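Local coordinates for protein peptidase S8 and S53, subtilisin, kexin, sedolisin (Mycobacterium smegmatis, PDB 4KG7) that probably cleaves proteins as MycP3, the subtilisin-like serine protease (mycosin) of the ESX-3 type VII secretion system, at residues A[70-75]-A[163-168]; A[122-127]-A[326-331]; A[172-177]-A[205-210]; A[259-264]-A[279-284]; A[349-354]-A[371-376]. All blocks are in the same frame, centred on the assembly; numbering follows the deposited sequence.

Contact 1: A[70-75]-A[163-168]; sequences AVIDTG and RAVVRA
Two torsions send the tip of Ile-72 into the helix: chi1 of -61° swings CG1 opposite the carbonyl carbon, and chi2 of -177° stretches the chain so that CD1 meets the main chain of Ala-164 and the side chains of Val-165 and Ala-168. CD1 stops 3.8 Å from Ala-164 O and 4.0 Å from CG2 of Val-165. The other branch, CG2, rests 4.1 Å from the CB of Ala-164. Two residues back on the strand, Ala-70 faces the same way, and its CB meets the CB of Ala-168 at 3.6 Å. Alanines suit this helix face because their single methyls bring the backbones close, while the long isoleucine bridges the wider end. Ala-164 O already accepts the amide of Ala-168, so the apolar methyl beside it costs no hydrogen bond.

Strand and helix run nearly antiparallel, at 165° with 9.5 Å between axes. Val-71 faces the other side of the sheet, onto helix 104-113. The predicted charge-relay Asp-73, at the C-terminal end of this strand of a parallel sheet and hydrogen-bonded through OD1 to His-104, is placed as in subtilisin-like proteases.

Contact 2: A[122-127]-A[326-331]; sequences SGVAPE and SGVAAL
The flat group at the centre is the peptide joining Gly-327 to Val-328, and the CG1 methyl of Val-124 sits over one of its faces, 3.3 Å from Gly-327 C and 3.5 Å from Val-328 N. Glycine suits this spot because a CB there would point at the loop and run into Val-124 CB; the CA atoms of Val-124 and Gly-327 approach to 5.1 Å. Beside the oxygen of the same peptide, and on the same side of its plane as CG1, the CB of Ala-125 lies 3.7 Å from Gly-327 O. A second peptide, that between Val-124 and Ala-125, meets a branched side chain: CD2 of Leu-331 comes within 3.5 Å of Val-124 O.

With chi1 of 175° Val-124 turns CG1 opposite its own nitrogen and onto the helix, where it also touches CD1 of Leu-331 at 3.8 Å. Leu-331 spreads its methyls over two successive loop residues: CD1 against Val-124, CD2 against the CB of Ala-125. The same Ala-125 methyl meets the CB of Ala-330 at 3.9 Å. The loop, between helix 104-113 and strand 129-134, lies against helix 318-335, which carries the predicted catalytic Ser-319 in its first turn.

No hydrogen bond crosses the contact, yet Val-124 O accepts from Trp-59 NE1, and Gly-327 O from the amide of Leu-331. Attachment therefore rests on apolar contact, methyl to backbone at Gly-327 and methyl to methyl at Ala-330 and Leu-331.

Contact 3: A[172-177]-A[205-210]; sequences GARVIN and EKDAVI
From its CB, which lies 4.3 Å from CG1 of Ile-210, the side chain of Ile-176 runs back toward Ala-208, just before the neighbouring strand begins. CG2 turns the other way and packs on Ile-72 of strand 68-73. CG1 comes to 4.2 Å from the CB of Ala-208, and with chi1 of -67° and chi2 of 171° the extended chain ends with CD1 at 3.8 Å from that same methyl. A small alanine suits the position facing so long a neighbour, and its CB also abuts Ala-173 O.

Beneath these side chains the strands pair in parallel, Val-175 beside Val-209 and Ile-176 beside Ile-210. Val-209 N donates to Arg-174 O at 3.0 Å, and Ile-176 N to Val-209 O at 2.8 Å. The two strands are adjacent in the central sheet and are joined through helix 193-205, a beta-alpha-beta crossover of the subtilisin fold. Ile-210 faces that helix, whereas Val-175 and Val-209 project from the opposite face, Val-175 onto helix 318-335.

Just before the two strands begin, the partly exposed Arg-174 and Asp-207 approach without a salt bridge. A water accepts from Arg-174 NH1 at 2.8 Å, in the plane of the guanidinium, and may pass a weak bond on to Asp-207 OD2. Both charges have firmer partners: Arg-174 donates to Gln-67 and Pro-337, while Asp-207 pairs with Arg-333 and accepts from the amide of Ala-341.

Contact 4: A[259-264]-A[279-284]; sequences VLSVGA and PWVGIA
Strands 259-264 and 281-284 run in the same sense but splay by 52°, joined chiefly where Gly-282 N donates to Ser-261 O at 2.9 Å and Gly-263 N to Ile-283 O, also at 2.9 Å. Ser-261 O takes a second, weak bond from Ile-283 N, so one carbonyl serves two successive amides of the sheet's last strand. Gly-282, without a side chain, fits against CD1 of Leu-260, and the Ala-284 CB lies 3.3 Å from Gly-263 O.

Ile-283 is the main apolar contributor. Its chi1 of -161° lodges CG2 between the backbone nitrogen and the carbonyl carbon, where it touches CD1 of Leu-260 and CG2 of Val-262, each at 3.8 Å. Val-262 and Ile-283 stand side by side, while Leu-260 slants across. This face turns to helices 318-335 and 341-350, which suits branched aliphatic residues.

Toward the beginning of the pair the character changes. Ser-261 OG approaches the edge of the Trp-280 indole near its plane, 3.5 Å from CD1, and is hydrogen-bonded to Ser-253 OG; Pro-279 CD lies over one face of that ring. Where the strands diverge, a water accepts from Ser-261 N at 2.9 Å and lies 2.8 Å from Trp-280 O.

Ser-261 is thus the changeover residue: its N is linked to the other strand through water and its O directly, and beyond it backbone bonds and aliphatic packing take over.

Contact 5: A[349-354]-A[371-376]; sequences TTTAQG and VAALTW
Thr-351 fills the close part of the contact, while Thr-350 and the indole of Trp-376 meet more loosely at its rim. The Thr-351 side chain presses against two successive alanines of helix 370-375: its CB lies 3.8 Å from the CB of Ala-372, and OG1 lies 3.4 Å from the CB of Ala-373. A chi1 of 64° places OG1 between the backbone nitrogen and carbonyl carbon and turns CG2 toward Trp-376, whose CB it reaches at 3.6 Å. The two alanines suit this surface because their short methyls admit the beta-branched threonine close to the helix backbone.

By contrast, Thr-350 OG1 hovers over one face of the exposed Trp-376 ring, near the rim and 4.2 Å from CH2. Here the indole lies loosely beside Thr-350 at the end of helix 341-350.

No hydrogen bond links the two segments. Both threonine hydroxyls bond back to the last turn of helix 341-350, Thr-351 to Arg-347 O and Thr-350 to His-346 O, so these oxygens, already engaged, pack against carbon across the contact. The polar tie is indirect: Arg-347 NH1 donates to Ala-373 O and Trp-376 O. Shape holds the near faces together, and an arginine from helix 341-350 secures the carbonyls at the end of the C-terminal helix.

How the contacts relate
Contacts 1, 3 and 4 all build on one parallel sheet. Contact 1 joins contact 3 through backbone bonds between strands, Ala-70 O to Asn-177 N at 2.8 Å, and contact 3 continues into contact 4 where Ile-210 O meets Leu-260 N at 2.9 Å. Contact 2 lies on helix 318-335, which packs against Val-175 of contact 3. Contact 5 is the outermost, its centre about 20 Å from the centre of the chain, yet Thr-349 touches Leu-260 and Gly-282 of contact 4. Contact 1 holds Asp-73 of the predicted triad; the side chain of Ile-176 in contact 3 is about 10 Å from that of Asp-73, and that of Val-262 in contact 4 about 9 Å from that of Ser-319.

Contact 1: A[70-75]-A[163-168]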
# COMPACT_ATOMS: atom_id res chain seq x y z
N ALA A 70 -0.78 -3.77 9.56
CA ALA A 70 -0.12 -4.87 8.84
C ALA A 70 0.46 -4.35 7.54
O ALA A 70 -0.23 -3.66 6.81
CB ALA A 70 -1.11 -5.99 8.55
N VAL A 71 1.70 -4.73 7.26
CA VAL A 71 2.40 -4.37 6.03
C VAL A 71 2.52 -5.67 5.24
O VAL A 71 3.32 -6.55 5.59
CB VAL A 71 3.77 -3.75 6.39
CG1 VAL A 71 4.59 -3.46 5.13
CG2 VAL A 71 3.58 -2.48 7.19
N ILE A 72 1.67 -5.80 4.23
CA ILE A 72 1.64 -6.96 3.34
C ILE A 72 2.52 -6.57 2.17
O ILE A 72 2.13 -5.76 1.38
CB ILE A 72 0.20 -7.29 2.94
CG1 ILE A 72 -0.63 -7.62 4.20
CG2 ILE A 72 0.19 -8.40 1.92
CD1 ILE A 72 -2.05 -8.04 3.88
N ASP A 73 3.75 -7.09 2.13
CA ASP A 73 4.75 -6.50 1.24
C ASP A 73 5.90 -7.48 1.03
O ASP A 73 5.70 -8.69 1.05
CB ASP A 73 5.21 -5.16 1.81
CG ASP A 73 5.57 -4.15 0.76
OD1 ASP A 73 6.61 -4.35 0.11
OD2 ASP A 73 4.87 -3.11 0.58
N THR A 74 7.09 -6.96 0.76
CA THR A 74 8.27 -7.77 0.50
C THR A 74 9.07 -8.13 1.78
O THR A 74 10.23 -8.52 1.70
CB THR A 74 9.25 -7.05 -0.46
OG1 THR A 74 9.85 -5.92 0.19
CG2 THR A 74 8.58 -6.61 -1.78
N GLY A 75 8.43 -8.02 2.96
CA GLY A 75 9.16 -8.17 4.22
C GLY A 75 9.63 -6.82 4.72
O GLY A 75 9.72 -5.84 3.94
N ARG A 163 -4.95 -14.95 1.37
CA ARG A 163 -4.59 -15.55 2.64
C ARG A 163 -3.95 -14.53 3.57
O ARG A 163 -4.22 -14.52 4.78
CB ARG A 163 -3.68 -16.75 2.43
CG ARG A 163 -4.41 -17.93 1.79
CD ARG A 163 -3.54 -19.18 1.85
NE ARG A 163 -2.52 -19.23 0.82
CZ ARG A 163 -1.25 -19.61 0.97
NH1 ARG A 163 -0.70 -19.88 2.15
NH2 ARG A 163 -0.49 -19.69 -0.10
N ALA A 164 -3.06 -13.71 3.02
CA ALA A 164 -2.34 -12.73 3.85
C ALA A 164 -3.27 -11.71 4.47
O ALA A 164 -3.04 -11.24 5.58
CB ALA A 164 -1.28 -12.04 3.02
N VAL A 165 -4.31 -11.35 3.73
CA VAL A 165 -5.29 -10.39 4.23
C VAL A 165 -6.05 -10.97 5.41
O VAL A 165 -6.23 -10.30 6.42
CB VAL A 165 -6.24 -9.94 3.08
CG1 VAL A 165 -7.52 -9.31 3.61
CG2 VAL A 165 -5.51 -9.02 2.10
N VAL A 166 -6.50 -12.21 5.29
CA VAL A 166 -7.14 -12.90 6.39
C VAL A 166 -6.19 -13.01 7.57
O VAL A 166 -6.59 -12.77 8.71
CB VAL A 166 -7.62 -14.28 5.96
CG1 VAL A 166 -8.07 -15.07 7.18
CG2 VAL A 166 -8.74 -14.11 4.95
N ARG A 167 -4.94 -13.39 7.32
CA ARG A 167 -3.95 -13.52 8.40
C ARG A 167 -3.74 -12.18 9.13
O ARG A 167 -3.77 -12.14 10.35
CB ARG A 167 -2.64 -14.03 7.82
CG ARG A 167 -1.58 -14.38 8.83
CD ARG A 167 -0.33 -14.84 8.11
NE ARG A 167 0.64 -15.41 9.07
CZ ARG A 167 0.55 -16.63 9.63
NH1 ARG A 167 -0.40 -17.49 9.27
NH2 ARG A 167 1.49 -17.04 10.50
N ALA A 168 -3.61 -11.10 8.38
CA ALA A 168 -3.43 -9.78 8.97
C ALA A 168 -4.61 -9.42 9.86
O ALA A 168 -4.44 -8.95 10.96
CB ALA A 168 -3.28 -8.74 7.88

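Contact 2: A[122-127]-A[326-331]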
# COMPACT_ATOMS: atom_id res chain seq x y z
N SER A 122 10.60 11.03 10.17
CA SER A 122 9.73 10.27 11.06
C SER A 122 8.67 9.55 10.26
O SER A 122 8.20 10.07 9.24
CB SER A 122 9.01 11.17 12.07
OG SER A 122 8.18 10.42 12.94
N GLY A 123 8.25 8.40 10.76
CA GLY A 123 7.01 7.81 10.29
C GLY A 123 5.82 8.67 10.62
O GLY A 123 5.88 9.54 11.51
N VAL A 124 4.70 8.44 9.93
CA VAL A 124 3.46 9.16 10.21
C VAL A 124 2.94 8.86 11.62
O VAL A 124 2.42 9.74 12.33
CB VAL A 124 2.37 8.80 9.17
CG1 VAL A 124 1.03 9.44 9.52
CG2 VAL A 124 2.80 9.21 7.79
N ALA A 125 3.01 7.59 11.98
CA ALA A 125 2.40 7.06 13.19
C ALA A 125 3.45 6.27 13.99
O ALA A 125 3.34 5.05 14.14
CB ALA A 125 1.23 6.15 12.80
N PRO A 126 4.43 6.97 14.59
CA PRO A 126 5.57 6.25 15.17
C PRO A 126 5.20 5.46 16.43
O PRO A 126 5.97 4.59 16.85
CB PRO A 126 6.58 7.36 15.48
CG PRO A 126 5.82 8.62 15.41
CD PRO A 126 4.60 8.43 14.61
N GLU A 127 4.04 5.74 17.03
CA GLU A 127 3.62 4.97 18.20
C GLU A 127 2.75 3.76 17.81
O GLU A 127 2.38 2.96 18.69
CB GLU A 127 2.92 5.86 19.22
CG GLU A 127 3.89 6.84 19.87
CD GLU A 127 3.24 7.69 20.94
OE1 GLU A 127 2.19 7.29 21.45
OE2 GLU A 127 3.80 8.74 21.30
N SER A 326 -2.05 4.80 5.02
CA SER A 326 -2.12 3.85 6.15
C SER A 326 -1.67 4.48 7.47
O SER A 326 -2.26 4.25 8.53
CB SER A 326 -1.33 2.61 5.84
OG SER A 326 -2.01 1.86 4.85
N GLY A 327 -0.56 5.21 7.43
CA GLY A 327 -0.13 5.93 8.64
C GLY A 327 -1.16 6.94 9.14
O GLY A 327 -1.43 7.02 10.33
N VAL A 328 -1.75 7.69 8.23
CA VAL A 328 -2.80 8.63 8.61
C VAL A 328 -4.02 7.93 9.18
O VAL A 328 -4.60 8.38 10.15
CB VAL A 328 -3.23 9.56 7.46
CG1 VAL A 328 -4.29 10.54 7.90
CG2 VAL A 328 -2.05 10.37 6.94
N ALA A 329 -4.41 6.81 8.56
CA ALA A 329 -5.49 6.00 9.10
C ALA A 329 -5.20 5.56 10.53
O ALA A 329 -6.07 5.60 11.38
CB ALA A 329 -5.79 4.78 8.22
N ALA A 330 -3.96 5.15 10.82
CA ALA A 330 -3.58 4.77 12.18
C ALA A 330 -3.73 5.97 13.13
O ALA A 330 -4.18 5.80 14.27
CB ALA A 330 -2.15 4.21 12.25
N LEU A 331 -3.32 7.16 12.69
CA LEU A 331 -3.52 8.36 13.53
C LEU A 331 -5.00 8.52 13.87
O LEU A 331 -5.38 8.79 15.02
CB LEU A 331 -3.01 9.62 12.84
CG LEU A 331 -1.51 9.69 12.60
CD1 LEU A 331 -1.13 11.10 12.11
CD2 LEU A 331 -0.67 9.25 13.79

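Contact 3: A[172-177]-A[205-210]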
# COMPACT_ATOMS: atom_id res chain seq x y z
N GLY A 172 -5.14 -9.09 14.34
CA GLY A 172 -5.60 -7.90 15.04
C GLY A 172 -5.28 -6.58 14.36
O GLY A 172 -5.45 -5.51 14.96
N ALA A 173 -4.82 -6.62 13.12
CA ALA A 173 -4.57 -5.40 12.39
C ALA A 173 -5.80 -4.54 12.26
O ALA A 173 -6.84 -5.03 11.82
CB ALA A 173 -4.03 -5.71 11.00
N ARG A 174 -5.64 -3.27 12.63
CA ARG A 174 -6.63 -2.22 12.49
C ARG A 174 -6.57 -1.53 11.13
O ARG A 174 -7.56 -0.95 10.67
CB ARG A 174 -6.37 -1.17 13.58
CG ARG A 174 -6.56 -1.67 14.99
CD ARG A 174 -8.02 -1.54 15.38
NE ARG A 174 -8.29 -0.19 15.88
CZ ARG A 174 -9.48 0.34 16.12
NH1 ARG A 174 -10.59 -0.33 15.86
NH2 ARG A 174 -9.56 1.58 16.61
N VAL A 175 -5.39 -1.54 10.53
CA VAL A 175 -5.14 -0.98 9.21
C VAL A 175 -4.31 -2.03 8.51
O VAL A 175 -3.40 -2.60 9.13
CB VAL A 175 -4.36 0.37 9.28
CG1 VAL A 175 -4.11 0.93 7.90
CG2 VAL A 175 -5.11 1.38 10.15
N ILE A 176 -4.63 -2.32 7.24
CA ILE A 176 -3.89 -3.31 6.46
C ILE A 176 -3.41 -2.58 5.20
O ILE A 176 -4.22 -2.10 4.39
CB ILE A 176 -4.79 -4.49 6.09
CG1 ILE A 176 -5.18 -5.27 7.34
CG2 ILE A 176 -4.07 -5.42 5.11
CD1 ILE A 176 -6.24 -6.35 7.13
N ASN A 177 -2.10 -2.49 5.04
CA ASN A 177 -1.45 -1.77 3.96
C ASN A 177 -0.97 -2.72 2.86
O ASN A 177 -0.21 -3.66 3.14
CB ASN A 177 -0.27 -0.96 4.49
CG ASN A 177 0.33 -0.07 3.43
OD1 ASN A 177 -0.09 1.05 3.21
ND2 ASN A 177 1.30 -0.60 2.72
N GLU A 205 -16.29 -7.84 8.90
CA GLU A 205 -16.32 -8.63 10.12
C GLU A 205 -15.17 -8.26 11.04
O GLU A 205 -15.37 -8.14 12.26
CB GLU A 205 -16.25 -10.11 9.82
CG GLU A 205 -16.24 -10.96 11.09
CD GLU A 205 -16.47 -12.43 10.87
OE1 GLU A 205 -16.96 -12.82 9.79
OE2 GLU A 205 -16.17 -13.23 11.80
N LYS A 206 -13.96 -8.08 10.48
CA LYS A 206 -12.81 -7.73 11.32
C LYS A 206 -12.56 -6.23 11.39
O LYS A 206 -11.68 -5.79 12.12
CB LYS A 206 -11.56 -8.47 10.87
CG LYS A 206 -11.70 -10.00 10.84
CD LYS A 206 -12.02 -10.63 12.18
CE LYS A 206 -10.89 -10.46 13.17
NZ LYS A 206 -11.17 -11.15 14.48
N ASP A 207 -13.33 -5.44 10.64
CA ASP A 207 -13.36 -3.99 10.80
C ASP A 207 -12.02 -3.32 10.55
O ASP A 207 -11.70 -2.31 11.18
CB ASP A 207 -13.89 -3.60 12.20
CG ASP A 207 -14.24 -2.10 12.30
OD1 ASP A 207 -14.92 -1.58 11.41
OD2 ASP A 207 -13.85 -1.48 13.32
N ALA A 208 -11.24 -3.86 9.61
CA ALA A 208 -9.94 -3.27 9.26
C ALA A 208 -10.07 -2.28 8.12
O ALA A 208 -10.79 -2.54 7.17
CB ALA A 208 -8.96 -4.36 8.89
N VAL A 209 -9.35 -1.16 8.23
CA VAL A 209 -9.19 -0.25 7.11
C VAL A 209 -8.09 -0.81 6.20
O VAL A 209 -6.94 -0.95 6.61
CB VAL A 209 -8.78 1.16 7.58
CG1 VAL A 209 -8.47 2.05 6.39
CG2 VAL A 209 -9.90 1.77 8.40
N ILE A 210 -8.46 -1.12 4.96
CA ILE A 210 -7.54 -1.70 4.01
C ILE A 210 -7.18 -0.62 2.99
O ILE A 210 -8.05 -0.02 2.38
CB ILE A 210 -8.14 -2.91 3.27
CG1 ILE A 210 -8.69 -3.99 4.24
CG2 ILE A 210 -7.12 -3.53 2.30
CD1 ILE A 210 -9.51 -5.04 3.54
O HOH W 1 -9.63 -4.04 12.71
O HOH W 2 -10.94 -2.70 14.49

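Contact 4: A[259-264]-A[279-284]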
# COMPACT_ATOMS: atom_id res chain seq x y z
N VAL A 259 -11.61 -1.62 -0.07
CA VAL A 259 -10.24 -1.17 -0.21
C VAL A 259 -10.25 0.33 -0.54
O VAL A 259 -11.06 0.76 -1.37
CB VAL A 259 -9.54 -1.91 -1.35
CG1 VAL A 259 -8.14 -1.33 -1.60
CG2 VAL A 259 -9.48 -3.42 -1.09
N LEU A 260 -9.43 1.11 0.15
CA LEU A 260 -9.21 2.52 -0.14
C LEU A 260 -7.99 2.54 -1.04
O LEU A 260 -6.87 2.24 -0.59
CB LEU A 260 -8.94 3.34 1.13
CG LEU A 260 -8.62 4.82 0.95
CD1 LEU A 260 -9.67 5.55 0.10
CD2 LEU A 260 -8.49 5.44 2.34
N SER A 261 -8.22 2.88 -2.31
CA SER A 261 -7.19 2.92 -3.34
C SER A 261 -6.56 4.31 -3.43
O SER A 261 -7.26 5.31 -3.54
CB SER A 261 -7.79 2.48 -4.68
OG SER A 261 -6.87 2.65 -5.76
N VAL A 262 -5.22 4.33 -3.37
CA VAL A 262 -4.46 5.53 -3.18
C VAL A 262 -3.58 5.86 -4.38
O VAL A 262 -2.67 5.10 -4.72
CB VAL A 262 -3.55 5.39 -1.95
CG1 VAL A 262 -2.80 6.67 -1.66
CG2 VAL A 262 -4.33 4.98 -0.73
N GLY A 263 -3.87 7.01 -4.99
CA GLY A 263 -3.01 7.56 -6.05
C GLY A 263 -1.88 8.39 -5.49
O GLY A 263 -1.85 8.70 -4.31
N ALA A 264 -0.90 8.74 -6.35
CA ALA A 264 0.28 9.52 -5.97
C ALA A 264 0.14 10.97 -6.43
O ALA A 264 -0.36 11.24 -7.52
CB ALA A 264 1.52 8.92 -6.58
N PRO A 279 -11.32 3.96 -11.96
CA PRO A 279 -12.60 4.41 -11.34
C PRO A 279 -12.70 4.09 -9.86
O PRO A 279 -13.64 4.55 -9.21
CB PRO A 279 -13.65 3.62 -12.12
CG PRO A 279 -12.94 2.38 -12.51
CD PRO A 279 -11.54 2.82 -12.87
N TRP A 280 -11.73 3.35 -9.34
CA TRP A 280 -11.66 2.92 -7.94
C TRP A 280 -10.86 3.87 -7.05
O TRP A 280 -10.93 3.76 -5.83
CB TRP A 280 -11.06 1.50 -7.87
CG TRP A 280 -9.91 1.34 -8.76
CD1 TRP A 280 -8.66 1.88 -8.61
CD2 TRP A 280 -9.91 0.68 -10.02
NE1 TRP A 280 -7.88 1.57 -9.71
CE2 TRP A 280 -8.63 0.84 -10.59
CE3 TRP A 280 -10.86 -0.06 -10.72
CZ2 TRP A 280 -8.28 0.28 -11.82
CZ3 TRP A 280 -10.51 -0.60 -11.95
CH2 TRP A 280 -9.25 -0.42 -12.50
N VAL A 281 -10.08 4.78 -7.65
CA VAL A 281 -9.15 5.62 -6.87
C VAL A 281 -9.95 6.53 -5.94
O VAL A 281 -10.88 7.23 -6.38
CB VAL A 281 -8.18 6.43 -7.73
CG1 VAL A 281 -7.26 7.24 -6.83
CG2 VAL A 281 -7.36 5.50 -8.61
N GLY A 282 -9.61 6.49 -4.64
CA GLY A 282 -10.37 7.20 -3.61
C GLY A 282 -9.69 8.38 -2.93
O GLY A 282 -10.35 9.27 -2.38
N ILE A 283 -8.37 8.43 -3.00
CA ILE A 283 -7.63 9.43 -2.24
C ILE A 283 -6.21 9.41 -2.80
O ILE A 283 -5.87 8.55 -3.62
CB ILE A 283 -7.66 9.07 -0.73
CG1 ILE A 283 -7.33 10.28 0.18
CG2 ILE A 283 -6.78 7.89 -0.43
CD1 ILE A 283 -7.70 10.04 1.62
N ALA A 284 -5.37 10.34 -2.36
CA ALA A 284 -3.98 10.37 -2.79
C ALA A 284 -3.07 10.79 -1.68
O ALA A 284 -3.51 11.30 -0.66
CB ALA A 284 -3.81 11.28 -3.98
O HOH W 3 -10.84 3.91 -3.03

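Contact 5: A[349-354]-A[371-376]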
# COMPACT_ATOMS: atom_id res chain seq x y z
N THR A 349 -11.59 10.49 3.31
CA THR A 349 -11.93 11.01 1.98
C THR A 349 -12.68 12.34 2.05
O THR A 349 -12.45 13.22 1.24
CB THR A 349 -12.72 10.01 1.12
OG1 THR A 349 -13.95 9.68 1.78
CG2 THR A 349 -11.93 8.76 0.86
N THR A 350 -13.57 12.51 3.01
CA THR A 350 -14.39 13.73 3.05
C THR A 350 -13.56 14.94 3.46
O THR A 350 -13.95 16.09 3.18
CB THR A 350 -15.58 13.57 4.01
OG1 THR A 350 -15.13 13.43 5.34
CG2 THR A 350 -16.39 12.39 3.64
N THR A 351 -12.40 14.71 4.07
CA THR A 351 -11.52 15.82 4.50
C THR A 351 -10.29 16.00 3.61
O THR A 351 -9.46 16.86 3.89
CB THR A 351 -11.03 15.65 5.96
OG1 THR A 351 -10.21 14.47 6.09
CG2 THR A 351 -12.21 15.57 6.92
N ALA A 352 -10.19 15.23 2.55
CA ALA A 352 -9.03 15.35 1.64
C ALA A 352 -9.13 16.67 0.86
O ALA A 352 -10.20 17.31 0.81
CB ALA A 352 -8.98 14.15 0.72
N GLN A 353 -8.02 17.05 0.23
CA GLN A 353 -7.88 18.41 -0.32
C GLN A 353 -8.81 18.71 -1.47
O GLN A 353 -9.19 19.86 -1.65
CB GLN A 353 -6.42 18.71 -0.64
CG GLN A 353 -5.64 18.72 0.67
CD GLN A 353 -4.31 19.44 0.66
OE1 GLN A 353 -3.77 19.78 -0.39
NE2 GLN A 353 -3.78 19.69 1.86
N GLY A 354 -9.24 17.68 -2.18
CA GLY A 354 -10.17 17.85 -3.30
C GLY A 354 -11.55 17.25 -3.05
O GLY A 354 -12.27 16.90 -4.00
N VAL A 371 -4.47 16.68 9.43
CA VAL A 371 -5.00 17.54 10.49
C VAL A 371 -6.52 17.71 10.34
O VAL A 371 -7.27 17.66 11.31
CB VAL A 371 -4.27 18.89 10.56
CG1 VAL A 371 -5.01 19.85 11.44
CG2 VAL A 371 -2.83 18.68 11.03
N ALA A 372 -6.97 17.88 9.10
CA ALA A 372 -8.41 18.00 8.85
C ALA A 372 -9.13 16.71 9.26
O ALA A 372 -10.19 16.75 9.88
CB ALA A 372 -8.67 18.30 7.39
N ALA A 373 -8.53 15.56 8.93
CA ALA A 373 -9.13 14.27 9.31
C ALA A 373 -9.21 14.09 10.82
O ALA A 373 -10.16 13.49 11.35
CB ALA A 373 -8.37 13.13 8.66
N LEU A 374 -8.22 14.64 11.52
CA LEU A 374 -8.14 14.49 12.95
C LEU A 374 -9.00 15.49 13.70
O LEU A 374 -9.22 15.31 14.88
CB LEU A 374 -6.68 14.60 13.40
CG LEU A 374 -5.87 13.34 13.02
CD1 LEU A 374 -4.38 13.65 13.01
CD2 LEU A 374 -6.15 12.16 13.93
N THR A 375 -9.50 16.52 13.03
CA THR A 375 -10.28 17.55 13.71
C THR A 375 -11.72 17.73 13.20
O THR A 375 -12.49 18.50 13.80
CB THR A 375 -9.56 18.89 13.62
OG1 THR A 375 -9.37 19.24 12.25
CG2 THR A 375 -8.21 18.82 14.30
N TRP A 376 -12.07 17.06 12.12
CA TRP A 376 -13.41 17.19 11.55
C TRP A 376 -14.50 16.69 12.50
O TRP A 376 -14.31 15.71 13.22
CB TRP A 376 -13.47 16.40 10.23
CG TRP A 376 -14.79 16.45 9.52
CD1 TRP A 376 -15.36 17.52 8.90
CD2 TRP A 376 -15.69 15.35 9.32
NE1 TRP A 376 -16.57 17.16 8.33
CE2 TRP A 376 -16.79 15.83 8.59
CE3 TRP A 376 -15.67 14.00 9.71
CZ2 TRP A 376 -17.87 15.02 8.22
CZ3 TRP A 376 -16.73 13.18 9.34
CH2 TRP A 376 -17.82 13.70 8.61